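Local coordinates for protein PT26-6P (Thermococcus sp., PDB 2WB7) that is of unknown function but is encoded by a family of mobile extrachromosomal elements of Euryarchaea and joins immunoglobulin-like domains to a helical domain, at residues 7-13 with 238-242; 15-20 with 248-253; 275-279 with 381-385; 479-484 with 519-524. One frame throughout, in Å; residues are numbered along the deposited sequence.

Interaction 1. Residues 7-13 with 238-242; sequences DDDIDDV and LPIKF
Ile10 and Val13 meet Leu238 and Phe242 in the apolar part of this buried contact. Val13 CG2 is wedged between the two, 3.7 Å from CZ of Phe242 and 3.8 Å from CD2 of Leu238. Its CG1 stands anti to the backbone N (chi1 174°), which turns CG2 toward both partners. Ile10 brings CD1 to the rim of the Phe242 ring, 4.0 Å from CZ, and Asp7 CB reaches the same edge. Ile10 CG2 touches Leu238 CD2 as well, at 4.1 Å, and the methylene of Asp12 packs on that same methyl. The Phe242 ring is sandwiched within its own segment, Leu238 CD1 over one face and Lys241 CE over the centre of the other.

The ionic part is a salt bridge, Asp7 OD2 to Lys241 NZ at 3.1 Å, reached by a lysine chain bent at chi2 and chi3. Each charge has a further mate: Asp7 pairs more strongly with Lys482, and Lys241 with Asp393.

Helix 503-523 closes over the group through Tyr516, which touches Ile10, Leu238 and Pro239, while Met486 of helix 471-499 lies against Asp7 and Pro239.

Interaction 2. Residues 15-20 with 248-253; sequences KALDHA and LSGKWV
Lys251 and Asp18 run side by side, pointing the same way, and end in a salt bridge of 3.1 Å between Lys251 NZ and Asp18 OD2. The ammonium comes from above the carboxylate plane, 36° out of it. Bends at chi2 and chi4 carry the lysine along the opposing backbone, where CD rests 3.8 Å from Ala16 CB before NZ turns to the acid. With an alanine at Lys251 the Asp18 carboxylate would probably lose this cationic mate, and Ala16 CB the CD methylene packed against it. Trp252 has CG anti to its own carbonyl carbon (chi1 -51°), which sets the indole against Ala20: the Ala20 methyl sits over one face, 3.7 Å from CG, in a CH-pi contact, while Asp18 O lies in plane at the ring edge. Between the backbones, Trp252 N donates to Leu17 O at 2.8 Å, a fairly straight bond (161°) in the carbonyl plane. Val253 brings CG1 to 3.8 Å from Ala16 CA. Segment 248-253 opens with a type II beta turn, Leu248 to Lys251, with Gly250 at its third position and positive phi, as is usual for this turn, and then leads into strand 253-261 of the large antiparallel sheet.

Interaction 3. Residues 275-279 with 381-385; sequences VHVLN and ISVLS
His276 and Leu384 hold the tight, buried part of this contact through their backbones. Leu384 N gives a nearly straight bond to His276 O (2.7 Å, 170°). Leu384 O receives Leu278 N at 2.9 Å, along the C=O axis. Val383, also buried, packs beside them, its CG2 4.1 Å from His276 CB. The imidazole, swung with CG beside the backbone N (chi1 -55°), takes Ile381 CG2 against one face, off-centre, 3.8 Å from NE2; its ND1 bonds to Tyr344 OH. Replacing His276 by an alanine is likely to strip Ile381 of the ring it packs on and leave the Tyr344 hydroxyl without this partner.

The residues pair in the same chain direction, so Leu384 binds the residues flanking Val277, the pattern of a single parallel bridge. It joins two connecting segments at the end of the antiparallel sheet of the second immunoglobulin-like domain.

Toward the partly exposed end contacts are fewer: Leu278 CD2 still meets Val383 CG1 at 3.8 Å, but Leu278 and Ser385 meet through a single methyl, CD1 lying 4.1 Å from Ser385 CB. There Ser385 turns its backbone N to Asn493 and rests on Arg496, both of helix 471-499.

Interaction 4. Residues 479-484 with 519-524; sequences NAAKKH and LAKEYE
His484 and Glu524 bond across an antiparallel helical hairpin, helix 471-499 followed after a short loop by helix 503-523. The axes of the two short pieces approach to 7.9 Å with 164° between their directions, a closeness that small side chains allow: Ala480 CB stands 4.4 Å from Ala520 CB, and Tyr523 CB packs on Ala480 CB as well. His484 NE2 donates to Glu524 OE2 at 2.7 Å. The acceptor lies in the imidazole plane and is met on the syn side but somewhat out of the carboxylate plane, and the bond is bent, 140° at the hydrogen. Ala520 CB sits over the centre of one face of the same ring, 3.5 Å from NE2, in a CH-pi contact. On the neighbouring residue, Lys483 CE touches Leu519 CD2 at 3.8 Å; at the start of the segment the amide of Asn479 lies over one face of the Tyr523 ring, its plane turned 85° from that of the ring.

In the second shell, helix 442-465 supports the histidine: Glu454 takes its ND1, fixing the rotation of the ring, and Ala457 and Asp461 touch its side. With a carboxylate at each nitrogen, the imidazole is perhaps stabilised as the cation. Asp461 also comes close to Glu524, a pair of like charges that would probably be eased by such a cation. The N-terminal loop lies against Asn479, Lys483 and Leu519, where Asp9 and Asp7 both form salt bridges with Lys483. Tyr523 reaches the same loop, its OH making a weak hydrogen bond to Asp9 OD1.

In the fold
From the N terminus, residues 7-13 and then 15-20 run ahead of helix 21-34, and both pack on the connection that precedes strand 253-261. Interactions 1 and 2 therefore close loops of well over two hundred residues, and these loops cross, since their segments alternate along the chain. Interaction 3 follows in series, closing a loop of about a hundred residues of the large sheet. Interaction 4 comes last, a short hairpin within the helical domain. Interaction 1 touches the other three: through 238-242 it abuts Leu384 and Val277 of interaction 3 and Leu248 of interaction 2, while 7-13 meets the helices of interaction 4, so the two segments together link the sheet to the helical domain.

Interaction 1. Residues 7-13 with 238-242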
loop_
_atom_site.group_PDB
_atom_site.type_symbol
_atom_site.label_atom_id
_atom_site.label_comp_id
_atom_site.label_asym_id
_atom_site.label_seq_id
_atom_site.Cartn_x
_atom_site.Cartn_y
_atom_site.Cartn_z
ATOM N N ASP A 7 7.687 14.293 -27.141
ATOM C CA ASP A 7 7.986 13.137 -26.321
ATOM C C ASP A 7 6.737 12.291 -26.074
ATOM O O ASP A 7 6.532 11.774 -24.988
ATOM C CB ASP A 7 8.620 13.596 -25.019
ATOM C CG ASP A 7 9.721 14.611 -25.250
ATOM O OD1 ASP A 7 10.797 14.229 -25.759
ATOM O OD2 ASP A 7 9.509 15.797 -24.935
ATOM N N ASP A 8 5.914 12.137 -27.107
ATOM C CA ASP A 8 4.775 11.230 -27.067
ATOM C C ASP A 8 5.208 9.768 -27.037
ATOM O O ASP A 8 4.378 8.874 -26.978
ATOM C CB ASP A 8 3.872 11.463 -28.270
ATOM C CG ASP A 8 3.087 12.760 -28.165
ATOM O OD1 ASP A 8 2.443 12.959 -27.108
ATOM O OD2 ASP A 8 3.105 13.576 -29.130
ATOM N N ASP A 9 6.506 9.516 -27.089
ATOM C CA ASP A 9 6.982 8.141 -27.011
ATOM C C ASP A 9 7.293 7.749 -25.576
ATOM O O ASP A 9 7.557 6.585 -25.288
ATOM C CB ASP A 9 8.199 7.908 -27.919
ATOM C CG ASP A 9 9.370 8.849 -27.618
ATOM O OD1 ASP A 9 10.519 8.396 -27.735
ATOM O OD2 ASP A 9 9.166 10.041 -27.295
ATOM N N ILE A 10 7.259 8.721 -24.673
ATOM C CA ILE A 10 7.503 8.436 -23.265
ATOM C C ILE A 10 6.289 7.731 -22.667
ATOM O O ILE A 10 5.165 8.237 -22.711
ATOM C CB ILE A 10 7.822 9.709 -22.459
ATOM C CG1 ILE A 10 9.081 10.373 -23.023
ATOM C CG2 ILE A 10 7.968 9.380 -20.982
ATOM C CD1 ILE A 10 9.496 11.639 -22.327
ATOM N N ASP A 11 6.524 6.555 -22.107
ATOM C CA ASP A 11 5.430 5.748 -21.614
ATOM C C ASP A 11 4.612 6.458 -20.550
ATOM O O ASP A 11 3.407 6.274 -20.454
ATOM C CB ASP A 11 5.958 4.424 -21.102
ATOM C CG ASP A 11 5.170 3.289 -21.640
ATOM O OD1 ASP A 11 4.116 2.998 -21.039
ATOM O OD2 ASP A 11 5.564 2.734 -22.699
ATOM N N ASP A 12 5.275 7.274 -19.750
ATOM C CA ASP A 12 4.586 8.041 -18.736
ATOM C C ASP A 12 3.614 9.006 -19.392
ATOM O O ASP A 12 2.525 9.215 -18.893
ATOM C CB ASP A 12 5.586 8.804 -17.879
ATOM C CG ASP A 12 6.563 7.891 -17.171
ATOM O OD1 ASP A 12 7.779 8.200 -17.169
ATOM O OD2 ASP A 12 6.113 6.863 -16.610
ATOM N N VAL A 13 4.004 9.570 -20.527
ATOM C CA VAL A 13 3.165 10.540 -21.209
ATOM C C VAL A 13 1.918 9.854 -21.753
ATOM O O VAL A 13 0.840 10.444 -21.765
ATOM C CB VAL A 13 3.932 11.275 -22.351
ATOM C CG1 VAL A 13 3.003 12.178 -23.144
ATOM C CG2 VAL A 13 5.092 12.081 -21.781
ATOM N N LEU A 238 7.803 13.427 -14.592
ATOM C CA LEU A 238 8.251 13.699 -15.940
ATOM C C LEU A 238 9.405 14.710 -15.869
ATOM O O LEU A 238 9.517 15.470 -14.912
ATOM C CB LEU A 238 7.091 14.252 -16.768
ATOM C CG LEU A 238 6.098 13.217 -17.299
ATOM C CD1 LEU A 238 4.870 13.914 -17.850
ATOM C CD2 LEU A 238 6.745 12.287 -18.350
ATOM N N PRO A 239 10.269 14.724 -16.881
ATOM C CA PRO A 239 11.317 15.728 -16.941
ATOM C C PRO A 239 10.778 17.158 -16.857
ATOM O O PRO A 239 9.662 17.422 -17.267
ATOM C CB PRO A 239 11.952 15.470 -18.312
ATOM C CG PRO A 239 11.774 13.988 -18.515
ATOM C CD PRO A 239 10.407 13.707 -17.937
ATOM N N ILE A 240 11.582 18.084 -16.343
ATOM C CA ILE A 240 11.109 19.448 -16.094
ATOM C C ILE A 240 10.590 20.183 -17.328
ATOM O O ILE A 240 9.854 21.165 -17.199
ATOM C CB ILE A 240 12.182 20.333 -15.395
ATOM C CG1 ILE A 240 13.391 20.519 -16.311
ATOM C CG2 ILE A 240 12.559 19.736 -14.059
ATOM C CD1 ILE A 240 14.486 21.377 -15.734
ATOM N N LYS A 241 10.969 19.747 -18.524
ATOM C CA LYS A 241 10.474 20.446 -19.709
ATOM C C LYS A 241 8.947 20.466 -19.749
ATOM O O LYS A 241 8.358 21.339 -20.371
ATOM C CB LYS A 241 11.037 19.878 -21.015
ATOM C CG LYS A 241 10.476 18.544 -21.415
ATOM C CD LYS A 241 10.128 18.529 -22.883
ATOM C CE LYS A 241 8.750 17.941 -23.083
ATOM N NZ LYS A 241 8.118 18.463 -24.318
ATOM N N PHE A 242 8.311 19.527 -19.056
ATOM C CA PHE A 242 6.866 19.366 -19.162
ATOM C C PHE A 242 6.111 20.404 -18.360
ATOM O O PHE A 242 4.898 20.372 -18.302
ATOM C CB PHE A 242 6.434 17.953 -18.771
ATOM C CG PHE A 242 6.742 16.923 -19.814
ATOM C CD1 PHE A 242 7.891 16.154 -19.730
ATOM C CD2 PHE A 242 5.890 16.728 -20.889
ATOM C CE1 PHE A 242 8.183 15.202 -20.687
ATOM C CE2 PHE A 242 6.181 15.772 -21.869
ATOM C CZ PHE A 242 7.330 15.007 -21.762
#

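Interaction 2. Residues 15-20 with 248-253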
loop_
_atom_site.group_PDB
_atom_site.type_symbol
_atom_site.label_atom_id
_atom_site.label_comp_id
_atom_site.label_asym_id
_atom_site.label_seq_id
_atom_site.Cartn_x
_atom_site.Cartn_y
_atom_site.Cartn_z
ATOM N N LYS A 15 0.238 7.787 -20.428
ATOM C CA LYS A 15 -0.673 7.374 -19.366
ATOM C C LYS A 15 -1.440 8.551 -18.791
ATOM O O LYS A 15 -2.345 8.378 -17.981
ATOM C CB LYS A 15 0.079 6.626 -18.269
ATOM C CG LYS A 15 0.660 5.312 -18.759
ATOM C CD LYS A 15 1.481 4.624 -17.678
ATOM C CE LYS A 15 2.553 3.718 -18.290
ATOM N NZ LYS A 15 3.516 3.200 -17.277
ATOM N N ALA A 16 -1.059 9.751 -19.215
ATOM C CA ALA A 16 -1.758 10.952 -18.806
ATOM C C ALA A 16 -3.249 10.739 -18.973
ATOM O O ALA A 16 -3.669 9.858 -19.716
ATOM C CB ALA A 16 -1.309 12.121 -19.640
ATOM N N LEU A 17 -4.045 11.551 -18.288
ATOM C CA LEU A 17 -5.490 11.426 -18.348
ATOM C C LEU A 17 -6.135 12.766 -18.075
ATOM O O LEU A 17 -5.668 13.508 -17.214
ATOM C CB LEU A 17 -5.958 10.428 -17.317
ATOM C CG LEU A 17 -5.659 8.977 -17.637
ATOM C CD1 LEU A 17 -6.099 8.099 -16.472
ATOM C CD2 LEU A 17 -6.349 8.598 -18.943
ATOM N N ASP A 18 -7.200 13.073 -18.818
ATOM C CA ASP A 18 -7.984 14.279 -18.583
ATOM C C ASP A 18 -8.631 14.198 -17.231
ATOM O O ASP A 18 -8.718 15.195 -16.529
ATOM C CB ASP A 18 -9.111 14.434 -19.606
ATOM C CG ASP A 18 -8.651 14.240 -21.044
ATOM O OD1 ASP A 18 -8.977 13.162 -21.628
ATOM O OD2 ASP A 18 -8.003 15.172 -21.597
ATOM N N HIS A 19 -9.093 13.004 -16.877
ATOM C CA HIS A 19 -9.845 12.805 -15.645
ATOM C C HIS A 19 -9.405 11.542 -14.891
ATOM O O HIS A 19 -9.195 10.489 -15.489
ATOM C CB HIS A 19 -11.358 12.795 -15.937
ATOM C CG HIS A 19 -11.841 14.026 -16.653
ATOM N ND1 HIS A 19 -11.963 15.255 -16.031
ATOM C CD2 HIS A 19 -12.222 14.219 -17.940
ATOM C CE1 HIS A 19 -12.390 16.149 -16.906
ATOM N NE2 HIS A 19 -12.556 15.547 -18.070
ATOM N N ALA A 20 -9.280 11.659 -13.570
ATOM C CA ALA A 20 -8.661 10.609 -12.750
ATOM C C ALA A 20 -9.648 9.606 -12.138
ATOM O O ALA A 20 -9.263 8.494 -11.757
ATOM C CB ALA A 20 -7.812 11.245 -11.649
ATOM N N LEU A 248 -0.114 18.917 -21.370
ATOM C CA LEU A 248 -0.249 18.186 -20.105
ATOM C C LEU A 248 -0.845 18.980 -18.941
ATOM O O LEU A 248 -0.981 18.455 -17.841
ATOM C CB LEU A 248 1.097 17.613 -19.663
ATOM C CG LEU A 248 1.212 16.118 -19.932
ATOM C CD1 LEU A 248 0.666 15.798 -21.320
ATOM C CD2 LEU A 248 2.641 15.649 -19.783
ATOM N N SER A 249 -1.194 20.240 -19.153
ATOM C CA SER A 249 -1.776 20.980 -18.044
ATOM C C SER A 249 -3.131 20.356 -17.699
ATOM O O SER A 249 -3.945 20.088 -18.579
ATOM C CB SER A 249 -1.889 22.490 -18.338
ATOM O OG SER A 249 -2.824 22.772 -19.366
ATOM N N GLY A 250 -3.359 20.108 -16.415
ATOM C CA GLY A 250 -4.638 19.585 -15.970
ATOM C C GLY A 250 -4.820 18.098 -16.203
ATOM O O GLY A 250 -5.935 17.590 -16.130
ATOM N N LYS A 251 -3.732 17.383 -16.472
ATOM C CA LYS A 251 -3.817 15.934 -16.626
ATOM C C LYS A 251 -3.307 15.185 -15.399
ATOM O O LYS A 251 -2.502 15.712 -14.628
ATOM C CB LYS A 251 -3.091 15.485 -17.884
ATOM C CG LYS A 251 -3.703 16.071 -19.132
ATOM C CD LYS A 251 -3.683 15.067 -20.288
ATOM C CE LYS A 251 -4.308 15.686 -21.526
ATOM N NZ LYS A 251 -5.374 16.640 -21.087
ATOM N N TRP A 252 -3.791 13.962 -15.219
ATOM C CA TRP A 252 -3.407 13.152 -14.074
ATOM C C TRP A 252 -2.735 11.875 -14.520
ATOM O O TRP A 252 -2.856 11.467 -15.667
ATOM C CB TRP A 252 -4.642 12.768 -13.264
ATOM C CG TRP A 252 -5.528 13.910 -12.910
ATOM C CD1 TRP A 252 -6.490 14.470 -13.693
ATOM C CD2 TRP A 252 -5.555 14.620 -11.669
ATOM N NE1 TRP A 252 -7.112 15.488 -13.018
ATOM C CE2 TRP A 252 -6.552 15.607 -11.776
ATOM C CE3 TRP A 252 -4.828 14.523 -10.482
ATOM C CZ2 TRP A 252 -6.841 16.494 -10.744
ATOM C CZ3 TRP A 252 -5.118 15.406 -9.459
ATOM C CH2 TRP A 252 -6.116 16.372 -9.596
ATOM N N VAL A 253 -2.038 11.240 -13.590
ATOM C CA VAL A 253 -1.596 9.871 -13.745
ATOM C C VAL A 253 -1.784 9.208 -12.389
ATOM O O VAL A 253 -1.727 9.881 -11.355
ATOM C CB VAL A 253 -0.123 9.808 -14.090
ATOM C CG1 VAL A 253 0.119 10.175 -15.549
ATOM C CG2 VAL A 253 0.653 10.702 -13.155
#

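Interaction 3. Residues 275-279 with 381-385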
loop_
_atom_site.group_PDB
_atom_site.type_symbol
_atom_site.label_atom_id
_atom_site.label_comp_id
_atom_site.label_asym_id
_atom_site.label_seq_id
_atom_site.Cartn_x
_atom_site.Cartn_y
_atom_site.Cartn_z
ATOM N N VAL A 275 4.158 16.000 -13.172
ATOM C CA VAL A 275 5.372 16.810 -13.066
ATOM C C VAL A 275 5.472 17.447 -11.696
ATOM O O VAL A 275 4.509 18.046 -11.212
ATOM C CB VAL A 275 5.359 17.960 -14.051
ATOM C CG1 VAL A 275 6.750 18.349 -14.371
ATOM C CG2 VAL A 275 4.670 17.548 -15.291
ATOM N N HIS A 276 6.649 17.333 -11.079
ATOM C CA HIS A 276 6.883 17.845 -9.729
ATOM C C HIS A 276 8.236 18.514 -9.686
ATOM O O HIS A 276 9.261 17.848 -9.692
ATOM C CB HIS A 276 6.841 16.693 -8.726
ATOM C CG HIS A 276 5.572 15.898 -8.788
ATOM N ND1 HIS A 276 4.446 16.236 -8.067
ATOM C CD2 HIS A 276 5.241 14.793 -9.501
ATOM C CE1 HIS A 276 3.484 15.365 -8.320
ATOM N NE2 HIS A 276 3.941 14.479 -9.186
ATOM N N VAL A 277 8.239 19.841 -9.668
ATOM C CA VAL A 277 9.484 20.599 -9.718
ATOM C C VAL A 277 9.482 21.611 -8.600
ATOM O O VAL A 277 8.424 22.108 -8.228
ATOM C CB VAL A 277 9.629 21.366 -11.052
ATOM C CG1 VAL A 277 11.032 21.907 -11.184
ATOM C CG2 VAL A 277 9.285 20.468 -12.234
ATOM N N LEU A 278 10.659 21.926 -8.067
ATOM C CA LEU A 278 10.762 22.962 -7.034
ATOM C C LEU A 278 10.189 24.284 -7.543
ATOM O O LEU A 278 10.292 24.605 -8.728
ATOM C CB LEU A 278 12.208 23.159 -6.567
ATOM C CG LEU A 278 12.824 22.067 -5.684
ATOM C CD1 LEU A 278 14.252 22.403 -5.286
ATOM C CD2 LEU A 278 11.963 21.796 -4.440
ATOM N N ASN A 279 9.595 25.042 -6.629
ATOM C CA ASN A 279 8.897 26.286 -6.950
ATOM C C ASN A 279 7.729 26.145 -7.888
ATOM O O ASN A 279 7.196 27.152 -8.341
ATOM C CB ASN A 279 9.833 27.392 -7.440
ATOM C CG ASN A 279 10.474 28.127 -6.293
ATOM O OD1 ASN A 279 9.939 28.154 -5.172
ATOM N ND2 ASN A 279 11.644 28.693 -6.536
ATOM N N ILE A 381 6.345 9.715 -5.710
ATOM C CA ILE A 381 6.637 10.854 -6.557
ATOM C C ILE A 381 8.102 11.212 -6.401
ATOM O O ILE A 381 8.820 10.621 -5.597
ATOM C CB ILE A 381 5.755 12.086 -6.218
ATOM C CG1 ILE A 381 5.873 12.476 -4.739
ATOM C CG2 ILE A 381 4.312 11.825 -6.560
ATOM C CD1 ILE A 381 6.760 13.715 -4.462
ATOM N N SER A 382 8.551 12.167 -7.190
ATOM C CA SER A 382 9.860 12.747 -6.972
ATOM C C SER A 382 9.784 14.218 -7.348
ATOM O O SER A 382 9.186 14.576 -8.371
ATOM C CB SER A 382 10.903 12.055 -7.826
ATOM O OG SER A 382 12.115 12.790 -7.777
ATOM N N VAL A 383 10.363 15.071 -6.515
ATOM C CA VAL A 383 10.378 16.483 -6.833
ATOM C C VAL A 383 11.728 16.841 -7.408
ATOM O O VAL A 383 12.740 16.661 -6.758
ATOM C CB VAL A 383 10.088 17.329 -5.625
ATOM C CG1 VAL A 383 10.163 18.780 -6.015
ATOM C CG2 VAL A 383 8.704 16.967 -5.049
ATOM N N LEU A 384 11.744 17.313 -8.643
ATOM C CA LEU A 384 12.997 17.628 -9.333
ATOM C C LEU A 384 13.402 19.079 -9.121
ATOM O O LEU A 384 12.560 19.935 -8.818
ATOM C CB LEU A 384 12.866 17.364 -10.834
ATOM C CG LEU A 384 12.466 15.948 -11.224
ATOM C CD1 LEU A 384 12.045 15.926 -12.644
ATOM C CD2 LEU A 384 13.609 14.999 -11.008
ATOM N N SER A 385 14.691 19.359 -9.293
ATOM C CA SER A 385 15.187 20.743 -9.266
ATOM C C SER A 385 15.472 21.205 -10.695
ATOM O O SER A 385 15.654 20.380 -11.591
ATOM C CB SER A 385 16.453 20.840 -8.422
ATOM O OG SER A 385 17.530 20.183 -9.069
#

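Interaction 4. Residues 479-484 with 519-524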
loop_
_atom_site.group_PDB
_atom_site.type_symbol
_atom_site.label_atom_id
_atom_site.label_comp_id
_atom_site.label_asym_id
_atom_site.label_seq_id
_atom_site.Cartn_x
_atom_site.Cartn_y
_atom_site.Cartn_z
ATOM N N ASN A 479 16.293 12.651 -30.857
ATOM C CA ASN A 479 15.488 12.063 -29.819
ATOM C C ASN A 479 16.299 11.257 -28.791
ATOM O O ASN A 479 16.069 11.383 -27.582
ATOM C CB ASN A 479 14.364 11.236 -30.412
ATOM C CG ASN A 479 13.292 10.961 -29.408
ATOM O OD1 ASN A 479 13.010 9.806 -29.079
ATOM N ND2 ASN A 479 12.714 12.021 -28.860
ATOM N N ALA A 480 17.243 10.443 -29.262
ATOM C CA ALA A 480 18.150 9.751 -28.352
ATOM C C ALA A 480 18.850 10.787 -27.504
ATOM O O ALA A 480 18.928 10.659 -26.289
ATOM C CB ALA A 480 19.173 8.893 -29.109
ATOM N N ALA A 481 19.355 11.823 -28.145
ATOM C CA ALA A 481 20.065 12.857 -27.423
ATOM C C ALA A 481 19.184 13.540 -26.357
ATOM O O ALA A 481 19.640 13.853 -25.255
ATOM C CB ALA A 481 20.637 13.877 -28.402
ATOM N N LYS A 482 17.917 13.750 -26.681
ATOM C CA LYS A 482 17.001 14.382 -25.741
ATOM C C LYS A 482 16.759 13.545 -24.472
ATOM O O LYS A 482 16.854 14.052 -23.334
ATOM C CB LYS A 482 15.678 14.639 -26.433
ATOM C CG LYS A 482 14.887 15.757 -25.819
ATOM C CD LYS A 482 13.571 15.888 -26.527
ATOM C CE LYS A 482 12.720 16.982 -25.937
ATOM N NZ LYS A 482 11.332 16.791 -26.469
ATOM N N LYS A 483 16.447 12.264 -24.674
ATOM C CA LYS A 483 16.196 11.350 -23.565
ATOM C C LYS A 483 17.449 11.094 -22.749
ATOM O O LYS A 483 17.367 10.917 -21.530
ATOM C CB LYS A 483 15.659 10.018 -24.061
ATOM C CG LYS A 483 14.672 10.126 -25.181
ATOM C CD LYS A 483 13.427 10.887 -24.830
ATOM C CE LYS A 483 12.265 10.343 -25.668
ATOM N NZ LYS A 483 11.478 11.411 -26.340
ATOM N N HIS A 484 18.604 11.039 -23.413
ATOM C CA HIS A 484 19.866 10.935 -22.682
ATOM C C HIS A 484 20.033 12.137 -21.762
ATOM O O HIS A 484 20.441 11.975 -20.617
ATOM C CB HIS A 484 21.092 10.791 -23.607
ATOM C CG HIS A 484 21.327 9.395 -24.105
ATOM N ND1 HIS A 484 21.319 8.293 -23.275
ATOM C CD2 HIS A 484 21.585 8.924 -25.349
ATOM C CE1 HIS A 484 21.552 7.203 -23.986
ATOM N NE2 HIS A 484 21.705 7.558 -25.250
ATOM N N LEU A 519 15.165 4.087 -23.233
ATOM C CA LEU A 519 14.318 4.578 -24.305
ATOM C C LEU A 519 15.220 5.204 -25.360
ATOM O O LEU A 519 15.041 4.971 -26.575
ATOM C CB LEU A 519 13.305 5.592 -23.786
ATOM C CG LEU A 519 12.337 6.162 -24.826
ATOM C CD1 LEU A 519 11.734 5.061 -25.645
ATOM C CD2 LEU A 519 11.259 6.956 -24.159
ATOM N N ALA A 520 16.201 5.986 -24.900
ATOM C CA ALA A 520 17.160 6.593 -25.820
ATOM C C ALA A 520 17.776 5.559 -26.759
ATOM O O ALA A 520 17.806 5.750 -27.979
ATOM C CB ALA A 520 18.248 7.334 -25.070
ATOM N N LYS A 521 18.264 4.462 -26.188
ATOM C CA LYS A 521 18.984 3.467 -26.965
ATOM C C LYS A 521 18.109 2.787 -28.006
ATOM O O LYS A 521 18.615 2.166 -28.934
ATOM C CB LYS A 521 19.588 2.411 -26.057
ATOM C CG LYS A 521 20.490 2.960 -24.990
ATOM C CD LYS A 521 21.084 1.834 -24.185
ATOM C CE LYS A 521 21.914 2.365 -23.037
ATOM N NZ LYS A 521 23.107 3.121 -23.528
ATOM N N GLU A 522 16.798 2.888 -27.864
ATOM C CA GLU A 522 15.945 2.278 -28.868
ATOM C C GLU A 522 16.046 3.019 -30.182
ATOM O O GLU A 522 15.728 2.477 -31.236
ATOM C CB GLU A 522 14.503 2.229 -28.404
ATOM C CG GLU A 522 14.248 1.149 -27.395
ATOM C CD GLU A 522 12.900 1.322 -26.766
ATOM O OE1 GLU A 522 12.117 2.159 -27.274
ATOM O OE2 GLU A 522 12.613 0.635 -25.763
ATOM N N TYR A 523 16.511 4.258 -30.116
ATOM C CA TYR A 523 16.646 5.093 -31.296
ATOM C C TYR A 523 18.040 5.049 -31.933
ATOM O O TYR A 523 18.208 5.440 -33.083
ATOM C CB TYR A 523 16.246 6.515 -30.936
ATOM C CG TYR A 523 14.800 6.563 -30.580
ATOM C CD1 TYR A 523 13.831 6.640 -31.574
ATOM C CD2 TYR A 523 14.388 6.472 -29.258
ATOM C CE1 TYR A 523 12.501 6.663 -31.267
ATOM C CE2 TYR A 523 13.051 6.492 -28.948
ATOM C CZ TYR A 523 12.122 6.589 -29.958
ATOM O OH TYR A 523 10.799 6.599 -29.648
ATOM N N GLU A 524 19.035 4.572 -31.191
ATOM C CA GLU A 524 20.387 4.493 -31.717
ATOM C C GLU A 524 20.619 3.192 -32.465
ATOM O O GLU A 524 20.099 2.155 -32.075
ATOM C CB GLU A 524 21.381 4.630 -30.588
ATOM C CG GLU A 524 21.239 5.925 -29.853
ATOM C CD GLU A 524 21.923 5.888 -28.507
ATOM O OE1 GLU A 524 22.336 4.782 -28.091
ATOM O OE2 GLU A 524 22.033 6.960 -27.867
#